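Local coordinates for binding domain (Hc) of Paraclostridial Mosquitocidal Protein 1 (Paraclostridium bifermentans, PDB 6HOX) that targets host nerve cells of Anopheles mosquitoes as the receptor-binding part of a botulinum-like neurotoxin, whose light chain is carried into the cytosol, at residues F89-W94 with L132-K137; D251-P256 with P305-K310. All blocks are in the same frame, centred on the assembly; numbering follows the deposited sequence.

Contact 1: F89-W94 with L132-K137; sequences FTISFW and LVWRMK
Strands 89-94 and 132-137 run antiparallel at 156° to each other with their axes 12.0 Å apart, the spacing of two sheets laid face to face rather than of neighbours in one sheet. They belong to the two layers of the lectin-like (concanavalin-type) jelly roll that forms the N-terminal half of the receptor-binding domain; every residue that touches across the gap is buried, and the touching atoms are all carbon. Phe-89, Ile-91 and Phe-93 come from one layer, Leu-132 and Trp-134 from the other, alternate residues in each case, as expected of strands that turn one face to the core.

Trp-134 is the centre of the contact. Its CG lies anti to the backbone N (chi1 166°), and the six-membered part of the indole reaches across to strand 89-94. There Ile-91 puts its CD1 methyl 3.8 Å from CZ3 of Trp-134, at nearly the same distance from CH2, so the methyl lies against the CZ3-CH2 bond, approaching the indole obliquely. Phe-89, pointing against the indole from the facing strand, brings CE2 to 4.1 Å from CH2 of Trp-134, which lies at the edge of the phenyl ring, near its plane. Phe-83 meets Phe-89 edge-to-face, and the Trp-123 ring meets that of Trp-134 with the planes at about 30°.

Strand 89-94 is flanked within its own sheet by strands 167-174 and 218-227, both bonded to it through the backbone, while strand 122-128 lies beside 132-137 and sends Ile-125 against both Phe-93 and Trp-134. Farther along, CZ of Phe-93 lies 4.2 Å from the CD2 methyl of Leu-132.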
# COMPACT_ATOMS: atom_id res chain seq x y z
N PHE A 89 2.28 22.94 12.85
CA PHE A 89 2.39 22.47 11.46
C PHE A 89 2.00 20.99 11.37
O PHE A 89 1.90 20.29 12.39
CB PHE A 89 3.78 22.74 10.89
CG PHE A 89 4.91 22.02 11.58
CD1 PHE A 89 5.53 22.58 12.69
CD2 PHE A 89 5.35 20.79 11.13
CE1 PHE A 89 6.58 21.92 13.32
CE2 PHE A 89 6.39 20.13 11.76
CZ PHE A 89 7.01 20.70 12.86
N THR A 90 1.74 20.57 10.12
CA THR A 90 1.51 19.19 9.76
C THR A 90 2.40 18.83 8.57
O THR A 90 2.59 19.64 7.64
CB THR A 90 0.03 18.95 9.44
OG1 THR A 90 -0.68 19.27 10.64
CG2 THR A 90 -0.27 17.53 9.02
N ILE A 91 2.99 17.64 8.65
CA ILE A 91 3.68 16.99 7.58
C ILE A 91 2.86 15.74 7.22
O ILE A 91 2.54 14.94 8.10
CB ILE A 91 5.13 16.65 7.99
CG1 ILE A 91 5.98 17.92 8.13
CG2 ILE A 91 5.76 15.67 7.00
CD1 ILE A 91 7.38 17.68 8.67
N SER A 92 2.56 15.57 5.93
CA SER A 92 1.95 14.33 5.39
C SER A 92 2.70 13.87 4.14
O SER A 92 3.34 14.66 3.45
CB SER A 92 0.47 14.48 5.15
OG SER A 92 0.16 15.34 4.06
N PHE A 93 2.65 12.56 3.87
CA PHE A 93 3.28 12.00 2.69
C PHE A 93 2.87 10.54 2.49
O PHE A 93 2.58 9.77 3.47
CB PHE A 93 4.81 12.09 2.77
CG PHE A 93 5.45 11.44 3.98
CD1 PHE A 93 5.57 12.14 5.17
CD2 PHE A 93 5.95 10.16 3.91
CE1 PHE A 93 6.15 11.55 6.29
CE2 PHE A 93 6.57 9.59 5.01
CZ PHE A 93 6.65 10.27 6.20
N TRP A 94 2.86 10.15 1.21
CA TRP A 94 2.79 8.77 0.80
C TRP A 94 4.22 8.24 0.70
O TRP A 94 5.07 8.91 0.11
CB TRP A 94 2.07 8.64 -0.53
CG TRP A 94 0.58 8.73 -0.43
CD1 TRP A 94 -0.21 9.80 -0.73
CD2 TRP A 94 -0.30 7.69 0.02
NE1 TRP A 94 -1.53 9.49 -0.53
CE2 TRP A 94 -1.62 8.20 -0.08
CE3 TRP A 94 -0.12 6.37 0.46
CZ2 TRP A 94 -2.73 7.44 0.29
CZ3 TRP A 94 -1.22 5.62 0.80
CH2 TRP A 94 -2.51 6.15 0.71
N LEU A 132 9.43 3.63 11.33
CA LEU A 132 9.57 5.04 10.96
C LEU A 132 9.87 5.81 12.25
O LEU A 132 9.33 5.47 13.31
CB LEU A 132 8.26 5.51 10.32
CG LEU A 132 8.32 6.76 9.44
CD1 LEU A 132 9.11 6.51 8.17
CD2 LEU A 132 6.92 7.22 9.08
N VAL A 133 10.79 6.77 12.15
CA VAL A 133 11.17 7.66 13.25
C VAL A 133 10.85 9.10 12.84
O VAL A 133 11.28 9.53 11.76
CB VAL A 133 12.67 7.57 13.57
CG1 VAL A 133 13.07 8.54 14.68
CG2 VAL A 133 13.06 6.14 13.93
N TRP A 134 10.13 9.79 13.72
CA TRP A 134 9.98 11.24 13.73
C TRP A 134 10.75 11.76 14.94
O TRP A 134 10.54 11.28 16.06
CB TRP A 134 8.49 11.65 13.78
CG TRP A 134 8.28 13.09 14.12
CD1 TRP A 134 7.83 13.60 15.31
CD2 TRP A 134 8.53 14.22 13.27
NE1 TRP A 134 7.76 14.96 15.24
CE2 TRP A 134 8.18 15.37 14.00
CE3 TRP A 134 8.96 14.37 11.95
CZ2 TRP A 134 8.28 16.65 13.47
CZ3 TRP A 134 9.07 15.63 11.42
CH2 TRP A 134 8.75 16.76 12.18
N ARG A 135 11.65 12.71 14.71
CA ARG A 135 12.39 13.28 15.82
C ARG A 135 12.45 14.80 15.68
O ARG A 135 12.67 15.33 14.57
CB ARG A 135 13.80 12.69 15.91
CG ARG A 135 14.66 13.39 16.96
CD ARG A 135 16.01 12.76 17.23
NE ARG A 135 15.84 11.39 17.69
CZ ARG A 135 16.09 10.32 16.95
NH1 ARG A 135 16.84 10.44 15.87
NH2 ARG A 135 15.58 9.14 17.28
N MET A 136 12.24 15.48 16.82
CA MET A 136 12.44 16.91 17.02
C MET A 136 13.55 17.12 18.06
O MET A 136 13.61 16.41 19.07
CB MET A 136 11.14 17.56 17.52
CG MET A 136 10.06 17.62 16.44
SD MET A 136 8.47 18.19 17.04
CE MET A 136 8.12 16.88 18.19
N LYS A 137 14.43 18.09 17.79
CA LYS A 137 15.45 18.51 18.75
C LYS A 137 15.49 20.04 18.78
O LYS A 137 15.60 20.68 17.75
CB LYS A 137 16.81 17.92 18.40
CG LYS A 137 17.90 18.19 19.43
CD LYS A 137 19.29 18.27 18.84
CE LYS A 137 19.97 16.94 18.66
NZ LYS A 137 21.40 17.16 18.35

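Contact 2: D251-P256 with P305-K310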
# COMPACT_ATOMS: atom_id res chain seq x y z
N ASP A 251 -4.59 -2.63 -6.46
CA ASP A 251 -3.80 -3.82 -6.28
C ASP A 251 -3.27 -3.86 -4.84
O ASP A 251 -3.48 -2.96 -4.04
CB ASP A 251 -2.70 -3.95 -7.34
CG ASP A 251 -1.55 -2.96 -7.25
OD1 ASP A 251 -1.33 -2.38 -6.16
OD2 ASP A 251 -0.87 -2.80 -8.29
N PHE A 252 -2.61 -4.98 -4.53
CA PHE A 252 -2.10 -5.34 -3.23
C PHE A 252 -1.17 -4.24 -2.67
O PHE A 252 -1.12 -4.05 -1.43
CB PHE A 252 -1.35 -6.66 -3.37
CG PHE A 252 -0.78 -7.19 -2.09
CD1 PHE A 252 -1.57 -7.94 -1.22
CD2 PHE A 252 0.53 -6.91 -1.73
CE1 PHE A 252 -1.05 -8.42 -0.03
CE2 PHE A 252 1.05 -7.39 -0.54
CZ PHE A 252 0.26 -8.15 0.30
N TRP A 253 -0.43 -3.57 -3.57
CA TRP A 253 0.54 -2.55 -3.21
C TRP A 253 -0.13 -1.20 -2.93
O TRP A 253 0.54 -0.31 -2.38
CB TRP A 253 1.59 -2.39 -4.30
CG TRP A 253 2.27 -3.65 -4.76
CD1 TRP A 253 2.34 -4.09 -6.05
CD2 TRP A 253 3.02 -4.59 -3.96
NE1 TRP A 253 3.08 -5.23 -6.12
CE2 TRP A 253 3.52 -5.57 -4.86
CE3 TRP A 253 3.34 -4.70 -2.60
CZ2 TRP A 253 4.28 -6.66 -4.43
CZ3 TRP A 253 4.08 -5.78 -2.18
CH2 TRP A 253 4.55 -6.75 -3.08
N GLY A 254 -1.38 -1.02 -3.39
CA GLY A 254 -2.11 0.26 -3.26
C GLY A 254 -2.11 1.11 -4.52
O GLY A 254 -2.53 2.29 -4.47
N GLU A 255 -1.68 0.52 -5.65
CA GLU A 255 -1.67 1.16 -6.97
C GLU A 255 -2.93 0.77 -7.73
O GLU A 255 -3.63 -0.17 -7.37
CB GLU A 255 -0.38 0.80 -7.70
CG GLU A 255 0.84 1.18 -6.86
CD GLU A 255 2.12 1.40 -7.64
OE1 GLU A 255 2.27 0.78 -8.71
OE2 GLU A 255 2.96 2.17 -7.16
N PRO A 256 -3.35 1.57 -8.74
CA PRO A 256 -4.59 1.29 -9.45
C PRO A 256 -4.60 -0.12 -10.06
O PRO A 256 -3.60 -0.56 -10.61
CB PRO A 256 -4.65 2.39 -10.51
CG PRO A 256 -3.83 3.51 -9.90
CD PRO A 256 -2.69 2.81 -9.19
N PRO A 305 5.16 -14.39 3.82
CA PRO A 305 4.44 -15.19 2.83
C PRO A 305 5.06 -15.00 1.45
O PRO A 305 5.46 -13.88 1.10
CB PRO A 305 3.02 -14.62 2.85
CG PRO A 305 3.25 -13.16 3.21
CD PRO A 305 4.39 -13.20 4.22
N TYR A 306 5.12 -16.08 0.69
CA TYR A 306 5.42 -16.00 -0.71
C TYR A 306 4.23 -15.37 -1.44
O TYR A 306 3.09 -15.72 -1.15
CB TYR A 306 5.69 -17.39 -1.30
CG TYR A 306 7.07 -17.94 -1.04
CD1 TYR A 306 8.13 -17.61 -1.86
CD2 TYR A 306 7.30 -18.79 0.04
CE1 TYR A 306 9.40 -18.11 -1.61
CE2 TYR A 306 8.56 -19.30 0.29
CZ TYR A 306 9.62 -18.96 -0.54
OH TYR A 306 10.87 -19.43 -0.29
N LEU A 307 4.51 -14.47 -2.39
CA LEU A 307 3.47 -13.89 -3.25
C LEU A 307 3.64 -14.35 -4.70
O LEU A 307 2.65 -14.40 -5.43
CB LEU A 307 3.55 -12.36 -3.22
CG LEU A 307 3.45 -11.69 -1.85
CD1 LEU A 307 3.53 -10.19 -1.99
CD2 LEU A 307 2.19 -12.09 -1.12
N TYR A 308 4.88 -14.60 -5.14
CA TYR A 308 5.18 -14.89 -6.55
C TYR A 308 5.28 -16.41 -6.80
O TYR A 308 4.96 -16.88 -7.90
CB TYR A 308 6.47 -14.21 -7.00
CG TYR A 308 6.69 -12.74 -6.69
CD1 TYR A 308 5.65 -11.83 -6.54
CD2 TYR A 308 7.98 -12.24 -6.59
CE1 TYR A 308 5.88 -10.49 -6.27
CE2 TYR A 308 8.23 -10.91 -6.33
CZ TYR A 308 7.19 -10.02 -6.18
OH TYR A 308 7.47 -8.71 -5.93
N HIS A 309 5.79 -17.16 -5.81
CA HIS A 309 5.97 -18.64 -5.85
C HIS A 309 6.75 -19.07 -7.10
O HIS A 309 6.34 -19.98 -7.82
CB HIS A 309 4.63 -19.37 -5.77
CG HIS A 309 3.78 -18.94 -4.62
ND1 HIS A 309 3.96 -19.42 -3.35
CD2 HIS A 309 2.77 -18.03 -4.55
CE1 HIS A 309 3.08 -18.86 -2.54
NE2 HIS A 309 2.34 -17.99 -3.25
N LYS A 310 7.88 -18.41 -7.35
CA LYS A 310 8.69 -18.69 -8.54
C LYS A 310 9.20 -20.13 -8.47
O LYS A 310 9.49 -20.64 -7.40
CB LYS A 310 9.80 -17.65 -8.67
CG LYS A 310 9.27 -16.23 -8.89
CD LYS A 310 10.26 -15.29 -9.53
CE LYS A 310 9.60 -14.37 -10.55
NZ LYS A 310 10.59 -13.45 -11.15
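Two loops of the beta-trefoil half of the receptor-binding domain meet here, one of them folded at 251-254 into a type I beta turn. Phe-252 and Trp-253, at the middle of that turn, both reach for Leu-307. With its CG anti to the carbonyl carbon (chi1 -56°) and CD1 extended beyond it (chi2 -180°), Leu-307 directs that methyl at the pair, 3.7 Å from CH2 of Trp-253 and 4.0 Å from CE2 of Phe-252. The phenyl turns its edge to one indole face, CD2 of Phe-252 lying 3.6 Å above that plane, toward the rim. The side chains of Tyr-308 and Trp-253 cross at about a right angle, OH 4.1 Å from CZ2; that hydroxyl is hydrogen-bonded to Trp-444 O and Asp-441 N, and NE1 of Trp-253 to Ser-439 O.

Behind the rings, OD1 of Asp-251 accepts a bond from Glu-255 N at 3.0 Å, coming from above the carboxylate plane, and weak ones from Trp-253 N and Gly-254 N; Gly-254 N to Asp-251 O, at 2.9 Å, closes the turn. Val-438 of strand 435-438 touches Phe-252, Trp-253 and Leu-307; helix 233-241 precedes the turn, and strand 316-320 follows the other loop.

Both contacts are buried and mainly apolar, contact 2 also including the Tyr-308 hydroxyl, but they lie in different halves of the receptor-binding domain, with centres about 28 Å apart and nearest atoms about 6 Å apart. Contact 1 joins the two sheets of the lectin-like half, strand against strand, carbon against carbon only. Contact 2 brings together irregular loops in the trefoil half, nearer the centre of the chain, where the polar ends of Trp-253 and Tyr-308 are held by the C-terminal residues. Trp-166 links their surroundings: Trp-94, on strand 89-94, packs against it, and it is hydrogen-bonded to both Trp-253 and Glu-255 of contact 2.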